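Local structure of uncharacterized protein (Ruminococcus gnavus, 4QAN) at residues N335-Y340 and E365-S370; S142-Y147 and F159-Y164; M214-K219 and L241-T246. The protein is of unknown function but adopts a cystatin-like fold as a divergent member of the NTF2-like superfamily and can bind magnesium. All coordinates share one frame; numbering follows the deposited sequence.

Interaction 1: N335-Y340 and E365-S370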
# COMPACT_ATOMS: atom_id res chain seq x y z
N ASN A 335 10.61 7.87 -25.50
CA ASN A 335 10.57 6.42 -25.65
C ASN A 335 11.30 5.70 -24.55
O ASN A 335 12.41 6.09 -24.17
CB ASN A 335 11.19 6.01 -26.98
CG ASN A 335 10.49 6.65 -28.15
OD1 ASN A 335 11.09 7.40 -28.92
ND2 ASN A 335 9.20 6.38 -28.26
N TYR A 336 10.66 4.65 -24.04
CA TYR A 336 11.21 3.85 -22.95
C TYR A 336 11.05 2.37 -23.26
O TYR A 336 10.26 1.97 -24.11
CB TYR A 336 10.49 4.17 -21.64
CG TYR A 336 10.69 5.59 -21.18
CD1 TYR A 336 9.86 6.62 -21.64
CD2 TYR A 336 11.71 5.92 -20.30
CE1 TYR A 336 10.04 7.93 -21.22
CE2 TYR A 336 11.91 7.23 -19.87
CZ TYR A 336 11.07 8.23 -20.34
OH TYR A 336 11.26 9.53 -19.93
N LEU A 337 11.83 1.57 -22.54
CA LEU A 337 11.65 0.14 -22.52
C LEU A 337 11.36 -0.29 -21.08
O LEU A 337 11.95 0.24 -20.13
CB LEU A 337 12.92 -0.55 -23.00
CG LEU A 337 12.75 -2.00 -23.44
CD1 LEU A 337 12.18 -2.06 -24.86
CD2 LEU A 337 14.07 -2.75 -23.38
N THR A 338 10.46 -1.24 -20.91
CA THR A 338 10.36 -1.98 -19.66
C THR A 338 10.26 -3.47 -19.92
O THR A 338 10.04 -3.89 -21.05
CB THR A 338 9.11 -1.59 -18.88
OG1 THR A 338 7.95 -2.16 -19.52
CG2 THR A 338 9.01 -0.08 -18.78
N GLY A 339 10.39 -4.25 -18.85
CA GLY A 339 10.30 -5.69 -18.90
C GLY A 339 9.13 -6.27 -18.14
O GLY A 339 8.73 -5.74 -17.10
N TYR A 340 8.57 -7.35 -18.68
CA TYR A 340 7.49 -8.09 -18.04
C TYR A 340 7.84 -9.56 -17.97
O TYR A 340 8.57 -10.08 -18.81
CB TYR A 340 6.20 -7.98 -18.86
CG TYR A 340 5.58 -6.61 -18.90
CD1 TYR A 340 6.02 -5.66 -19.81
CD2 TYR A 340 4.55 -6.28 -18.04
CE1 TYR A 340 5.46 -4.40 -19.86
CE2 TYR A 340 3.98 -5.03 -18.08
CZ TYR A 340 4.43 -4.10 -19.00
OH TYR A 340 3.86 -2.86 -19.02
N GLU A 365 11.61 -1.28 -13.40
CA GLU A 365 12.66 -0.50 -14.01
C GLU A 365 12.19 0.04 -15.36
O GLU A 365 11.50 -0.64 -16.11
CB GLU A 365 13.93 -1.34 -14.19
CG GLU A 365 15.17 -0.50 -14.43
CD GLU A 365 16.37 -1.32 -14.87
OE1 GLU A 365 16.51 -2.48 -14.41
OE2 GLU A 365 17.17 -0.81 -15.69
N VAL A 366 12.57 1.28 -15.66
CA VAL A 366 12.22 1.89 -16.94
C VAL A 366 13.52 2.36 -17.55
O VAL A 366 14.31 2.97 -16.85
CB VAL A 366 11.26 3.06 -16.72
CG1 VAL A 366 11.09 3.85 -17.98
CG2 VAL A 366 9.91 2.57 -16.21
N MSE A 367 13.75 2.05 -18.81
CA MSE A 367 14.98 2.40 -19.51
C MSE A 367 14.68 3.38 -20.60
O MSE A 367 13.91 3.07 -21.50
CB MSE A 367 15.53 1.11 -20.12
CG MSE A 367 16.78 1.30 -20.97
SE MSE A 367 17.57 -0.48 -21.31
CE MSE A 367 16.93 -0.73 -23.15
N ARG A 368 15.28 4.57 -20.54
CA ARG A 368 15.14 5.58 -21.57
C ARG A 368 15.83 5.10 -22.85
O ARG A 368 16.90 4.50 -22.78
CB ARG A 368 15.73 6.91 -21.09
CG ARG A 368 15.71 8.05 -22.11
CD ARG A 368 14.31 8.42 -22.59
NE ARG A 368 14.38 9.44 -23.63
CZ ARG A 368 14.61 10.73 -23.40
NH1 ARG A 368 14.78 11.18 -22.16
NH2 ARG A 368 14.68 11.58 -24.41
N LEU A 369 15.19 5.35 -24.00
CA LEU A 369 15.75 5.02 -25.31
C LEU A 369 15.85 6.25 -26.20
O LEU A 369 14.97 7.10 -26.21
CB LEU A 369 14.87 4.00 -26.02
CG LEU A 369 14.80 2.58 -25.45
CD1 LEU A 369 13.87 1.75 -26.31
CD2 LEU A 369 16.17 1.93 -25.36
N SER A 370 16.92 6.34 -26.99
CA SER A 370 17.00 7.37 -28.02
C SER A 370 15.95 7.05 -29.08
O SER A 370 15.42 5.93 -29.12
CB SER A 370 18.41 7.43 -28.63
OG SER A 370 18.62 6.37 -29.55
O HOH W 1 13.16 9.10 -26.33
O HOH W 2 10.99 -3.40 -15.96

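Interaction 2: S142-Y147 and F159-Y164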
# COMPACT_ATOMS: atom_id res chain seq x y z
N SER A 142 -3.61 11.87 18.65
CA SER A 142 -3.43 11.52 20.06
C SER A 142 -2.52 10.30 20.18
O SER A 142 -2.85 9.22 19.70
CB SER A 142 -4.78 11.23 20.71
OG SER A 142 -4.59 10.67 21.99
N GLU A 143 -1.35 10.50 20.80
CA GLU A 143 -0.39 9.43 21.02
C GLU A 143 -0.68 8.76 22.35
O GLU A 143 -0.60 9.41 23.39
CB GLU A 143 1.04 9.97 21.01
CG GLU A 143 1.66 10.09 19.63
CD GLU A 143 3.10 10.57 19.68
OE1 GLU A 143 3.33 11.66 20.25
OE2 GLU A 143 4.00 9.85 19.17
N LEU A 144 -1.04 7.48 22.31
CA LEU A 144 -1.45 6.76 23.50
C LEU A 144 -0.45 5.69 23.87
O LEU A 144 0.10 5.01 23.01
CB LEU A 144 -2.83 6.12 23.32
CG LEU A 144 -3.98 7.12 23.15
CD1 LEU A 144 -4.31 7.31 21.68
CD2 LEU A 144 -5.22 6.69 23.92
N GLU A 145 -0.21 5.57 25.17
CA GLU A 145 0.54 4.47 25.75
C GLU A 145 -0.48 3.48 26.27
O GLU A 145 -1.40 3.85 27.00
CB GLU A 145 1.40 4.96 26.91
CG GLU A 145 2.38 6.07 26.57
CD GLU A 145 3.20 6.50 27.78
OE1 GLU A 145 2.78 6.21 28.92
OE2 GLU A 145 4.26 7.13 27.59
N ILE A 146 -0.30 2.21 25.92
CA ILE A 146 -1.28 1.18 26.28
C ILE A 146 -0.59 0.09 27.08
O ILE A 146 0.39 -0.49 26.64
CB ILE A 146 -1.92 0.59 25.01
CG1 ILE A 146 -2.53 1.71 24.16
CG2 ILE A 146 -2.99 -0.44 25.35
CD1 ILE A 146 -2.72 1.32 22.71
N TYR A 147 -1.11 -0.17 28.28
CA TYR A 147 -0.56 -1.21 29.14
C TYR A 147 -1.49 -2.42 29.11
O TYR A 147 -2.66 -2.33 29.49
CB TYR A 147 -0.38 -0.69 30.58
CG TYR A 147 0.59 0.47 30.65
CD1 TYR A 147 1.95 0.26 30.82
CD2 TYR A 147 0.14 1.79 30.52
CE1 TYR A 147 2.84 1.32 30.87
CE2 TYR A 147 1.03 2.86 30.56
CZ TYR A 147 2.38 2.62 30.74
OH TYR A 147 3.27 3.67 30.79
N PHE A 159 0.21 3.44 20.39
CA PHE A 159 -0.58 3.68 19.18
C PHE A 159 -0.68 5.18 18.89
O PHE A 159 -0.84 6.01 19.82
CB PHE A 159 -2.01 3.11 19.29
CG PHE A 159 -2.10 1.61 19.41
CD1 PHE A 159 -0.98 0.78 19.29
CD2 PHE A 159 -3.34 1.01 19.61
CE1 PHE A 159 -1.10 -0.60 19.40
CE2 PHE A 159 -3.46 -0.37 19.72
CZ PHE A 159 -2.34 -1.17 19.61
N THR A 160 -0.61 5.53 17.61
CA THR A 160 -0.95 6.87 17.14
C THR A 160 -2.38 6.85 16.58
O THR A 160 -2.65 6.27 15.53
CB THR A 160 0.02 7.36 16.06
OG1 THR A 160 1.37 7.27 16.54
CG2 THR A 160 -0.29 8.80 15.66
N ALA A 161 -3.29 7.48 17.32
CA ALA A 161 -4.69 7.60 16.93
C ALA A 161 -4.91 8.94 16.27
O ALA A 161 -4.32 9.94 16.66
CB ALA A 161 -5.58 7.48 18.16
N VAL A 162 -5.78 8.96 15.27
CA VAL A 162 -6.01 10.17 14.49
C VAL A 162 -7.50 10.46 14.36
O VAL A 162 -8.31 9.54 14.32
CB VAL A 162 -5.30 10.10 13.11
CG1 VAL A 162 -5.91 9.03 12.21
CG2 VAL A 162 -5.30 11.46 12.43
N GLN A 163 -7.86 11.75 14.36
CA GLN A 163 -9.24 12.17 14.15
C GLN A 163 -9.40 12.94 12.84
O GLN A 163 -8.62 13.87 12.54
CB GLN A 163 -9.73 13.04 15.30
CG GLN A 163 -11.25 13.19 15.34
CD GLN A 163 -11.72 14.30 16.27
OE1 GLN A 163 -11.22 15.43 16.21
NE2 GLN A 163 -12.69 13.99 17.12
N TYR A 164 -10.39 12.52 12.05
CA TYR A 164 -10.84 13.27 10.89
C TYR A 164 -12.35 13.40 10.97
O TYR A 164 -13.04 12.42 11.21
CB TYR A 164 -10.51 12.55 9.59
CG TYR A 164 -9.04 12.33 9.30
CD1 TYR A 164 -8.30 13.27 8.58
CD2 TYR A 164 -8.40 11.17 9.71
CE1 TYR A 164 -6.96 13.05 8.29
CE2 TYR A 164 -7.07 10.95 9.43
CZ TYR A 164 -6.35 11.89 8.72
OH TYR A 164 -5.02 11.64 8.45

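Interaction 3: M214-K219 and L241-T246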
# COMPACT_ATOMS: atom_id res chain seq x y z
N MSE A 214 -9.54 -9.31 -7.83
CA MSE A 214 -9.68 -10.67 -8.33
C MSE A 214 -8.73 -10.87 -9.48
O MSE A 214 -8.29 -9.91 -10.09
CB MSE A 214 -11.11 -10.92 -8.77
CG MSE A 214 -11.42 -10.30 -10.12
SE MSE A 214 -13.28 -10.71 -10.58
CE MSE A 214 -13.17 -10.06 -12.44
N PRO A 215 -8.40 -12.13 -9.80
CA PRO A 215 -7.60 -12.34 -11.00
C PRO A 215 -8.36 -11.95 -12.27
O PRO A 215 -9.53 -12.25 -12.40
CB PRO A 215 -7.36 -13.86 -10.99
CG PRO A 215 -7.42 -14.22 -9.55
CD PRO A 215 -8.55 -13.39 -9.04
N ILE A 216 -7.69 -11.24 -13.18
CA ILE A 216 -8.18 -11.12 -14.57
C ILE A 216 -7.03 -11.41 -15.51
O ILE A 216 -5.86 -11.19 -15.17
CB ILE A 216 -8.78 -9.73 -14.91
CG1 ILE A 216 -7.74 -8.63 -14.77
CG2 ILE A 216 -9.99 -9.44 -14.03
CD1 ILE A 216 -8.28 -7.26 -15.13
N SER A 217 -7.36 -11.90 -16.69
CA SER A 217 -6.37 -12.34 -17.66
C SER A 217 -6.81 -11.99 -19.08
O SER A 217 -7.92 -11.56 -19.28
CB SER A 217 -6.19 -13.85 -17.52
OG SER A 217 -7.38 -14.55 -17.87
N GLU A 218 -5.92 -12.18 -20.04
CA GLU A 218 -6.24 -12.04 -21.46
C GLU A 218 -5.69 -13.27 -22.19
O GLU A 218 -4.86 -13.99 -21.64
CB GLU A 218 -5.60 -10.77 -22.03
CG GLU A 218 -6.08 -9.47 -21.40
CD GLU A 218 -7.57 -9.18 -21.61
OE1 GLU A 218 -8.23 -9.87 -22.41
OE2 GLU A 218 -8.09 -8.24 -20.97
N LYS A 219 -6.12 -13.48 -23.42
CA LYS A 219 -5.83 -14.74 -24.10
C LYS A 219 -4.44 -14.86 -24.66
O LYS A 219 -4.00 -15.95 -24.96
CB LYS A 219 -6.85 -15.01 -25.20
CG LYS A 219 -8.22 -15.37 -24.65
CD LYS A 219 -8.29 -16.84 -24.33
CE LYS A 219 -9.52 -17.15 -23.50
NZ LYS A 219 -9.39 -18.53 -22.98
N LEU A 241 -4.01 -3.70 -11.12
CA LEU A 241 -3.50 -4.64 -10.10
C LEU A 241 -4.06 -6.04 -10.33
O LEU A 241 -3.32 -7.02 -10.24
CB LEU A 241 -3.85 -4.17 -8.71
CG LEU A 241 -3.23 -2.84 -8.29
CD1 LEU A 241 -3.93 -2.33 -7.04
CD2 LEU A 241 -1.73 -2.94 -8.07
N ALA A 242 -5.36 -6.13 -10.65
CA ALA A 242 -6.01 -7.40 -11.02
C ALA A 242 -5.23 -8.25 -12.04
O ALA A 242 -5.26 -9.47 -11.98
CB ALA A 242 -7.41 -7.15 -11.54
N PHE A 243 -4.55 -7.61 -12.99
CA PHE A 243 -3.75 -8.34 -14.02
C PHE A 243 -2.58 -9.14 -13.46
O PHE A 243 -2.07 -10.05 -14.13
CB PHE A 243 -3.25 -7.40 -15.12
CG PHE A 243 -4.29 -7.08 -16.17
CD1 PHE A 243 -4.83 -8.08 -16.96
CD2 PHE A 243 -4.74 -5.78 -16.35
CE1 PHE A 243 -5.81 -7.80 -17.91
CE2 PHE A 243 -5.70 -5.49 -17.31
CZ PHE A 243 -6.24 -6.50 -18.08
N ALA A 244 -2.12 -8.78 -12.27
CA ALA A 244 -1.06 -9.56 -11.60
C ALA A 244 -1.56 -10.30 -10.35
O ALA A 244 -0.78 -10.83 -9.59
CB ALA A 244 0.08 -8.64 -11.23
N THR A 245 -2.87 -10.34 -10.15
CA THR A 245 -3.43 -11.07 -9.02
C THR A 245 -3.54 -12.54 -9.39
O THR A 245 -4.39 -12.93 -10.16
CB THR A 245 -4.80 -10.48 -8.64
OG1 THR A 245 -4.63 -9.07 -8.38
CG2 THR A 245 -5.37 -11.18 -7.41
N THR A 246 -2.63 -13.36 -8.88
CA THR A 246 -2.53 -14.75 -9.32
C THR A 246 -3.46 -15.71 -8.61
O THR A 246 -3.69 -16.80 -9.11
CB THR A 246 -1.12 -15.31 -9.11
OG1 THR A 246 -0.77 -15.16 -7.73
CG2 THR A 246 -0.12 -14.58 -10.04

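Interaction 1: N335-Y340 and E365-S370
The Tyr336 ring carries Arg368 CD over one face, 4.2 Å from the ring centroid and 25° off the normal, a CH-pi contact displaced toward the rim; Phe274 of helix 254-275 meets the same ring edge-to-face. The guanidinium of Arg368 has its plane turned 50° from that ring, and Asn335 O lies at its edge. This is an antiparallel strand pair in the curved C-terminal sheet, consistent with the cystatin-like fold, where strand 367-369 adds to strand 334-344 on the edge opposite to strand 322-331. Tyr336 and Arg368 sit directly across from each other as a non-hydrogen-bonded pair, and their side chains emerge on the same face of the sheet. Arg368 sets off with CG anti to the backbone N (chi1 177°) and then bends at chi2, which brings CD back over the tyrosine. The next pair, Leu337 with the selenomethionine Met367, is closed by two backbone bonds: Leu337 N to Met367 O at 2.8 Å and Met367 N to Leu337 O at 2.9 Å. Leu337 and Leu369 share the face away from the tyrosine, with Leu337 CB 4.1 Å from Leu369 CD1. Val366 CG2 rests 3.8 Å from Thr338 CG2, and Val366 also packs on Phe274 and Met270, while Thr338 OG1 bonds to Tyr329 OH. Beyond the strand Ser370 OG caps helix 371-378 through Glu373 N, and Lys371 NZ holds Asn335 OD1. A water completes the Asn335 end: it accepts from Asn335 N and from Arg368 NE, both at 3.0 Å, and donates to Leu369 O at 2.7 Å.

Interaction 2: S142-Y147 and F159-Y164
Ser142 N donates to Ala161 O at 2.9 Å in an almost straight bond (N-H...O 175°), and Ala161 N returns one to Ser142 O at 3.0 Å. These two residues form a hydrogen-bonded pair of the antiparallel beta hairpin made by strands 140-150 and 153-164, part of the N-terminal five-stranded sheet. Two residues on, Leu144 and Phe159 repeat the pattern unevenly. Leu144 N donates to Phe159 O at 2.9 Å, whereas the return bond from Phe159 N to Leu144 O is longer, 3.1 Å, and bent to 139° at the hydrogen. Ile146 keeps the hairpin paired through a backbone bond with Leu157. Apolar groups gather on one face of the hairpin. Leu144 CD1 meets the methyl CB of Ala161 at 3.7 Å, and the same CB lies 3.6 Å from Ser142 O. Ile146 brings CD1 over a face of the Phe159 ring, its chain crossing that of the phenylalanine at about a right angle. The methyl is modelled closer to the ring than carbons can sit, so the detail of this CH-pi approach is doubtful. Helix 27-39 covers this side: Val31 touches Leu144 and Ile146, Leu35 packs on Ile146, Met34 on Phe159, and Glu27 bonds Ser142 OG through its carboxylate OE2. Glu143 and Thr160, a non-hydrogen-bonded pair, lie side by side on the other face, their side chains pointing the same way. Thr160 OG1, anti to its own carbonyl carbon (chi1 -54°), bonds Gly176 O and lies 4.2 Å from Glu143 CG.

Interaction 3: M214-K219 and L241-T246
A chi1 of 62° sets CG1 of Ile216 between its backbone N and carbonyl carbon, and with chi2 fully extended the chain carries CD1 straight over the centre of the Phe243 ring. Phe243, whose CB starts away from the loop, swings its ring back with CG beside the backbone N (chi1 -80°). The resulting CH-pi contact places Ile216 CD1 3.6 Å from the ring centroid, only 10° off the normal. Glu218 OE2 lies in the plane at the ring's edge, 3.8 Å from Phe243 CE1, and has a long, weak ion pair with Arg239. Nearer the backbone, Ile216 CG1 packs on Ala242 CB at 3.6 Å. The segment 214-219, which leads into helix 221-234, thus lies against the type I turn Ala242-Thr245. Ala242 O joins the two: it takes the turn's own bond from Thr245 N at 3.1 Å and, from the opposite face and well above the plane of the carbonyl, a bond from Ile216 N at 3.2 Å. Gln350 NE2 of strand 349-353 bonds both Ile216 O and Thr245 O, tying loop and turn to the sheet. With an aromatic face for the methyl and an edge that probably suits the carboxylate, packing on the ring carries the contact, and the single direct hydrogen bond between the segments, modest in geometry, adds to it.

How the interactions relate
Interactions 1 and 3 belong to the same lobe, their centres 23 Å apart and nearest atoms about 8 Å apart. They are joined by shared elements: strand 334-344 of interaction 1 also pairs with strand 349-353, whose Gln350 holds interaction 3, and helix 221-234 packs on both Tyr340 and Phe243. Interaction 2 sits across the chain's centre in a separate sheet, with centres 44 Å from interaction 1 and 38 Å from interaction 3. The magnesium site at Ser360, empty in this chain, lies near interaction 1, where the Glu365 side chain is about 6 Å from that of Ser360. The other two lie away from it.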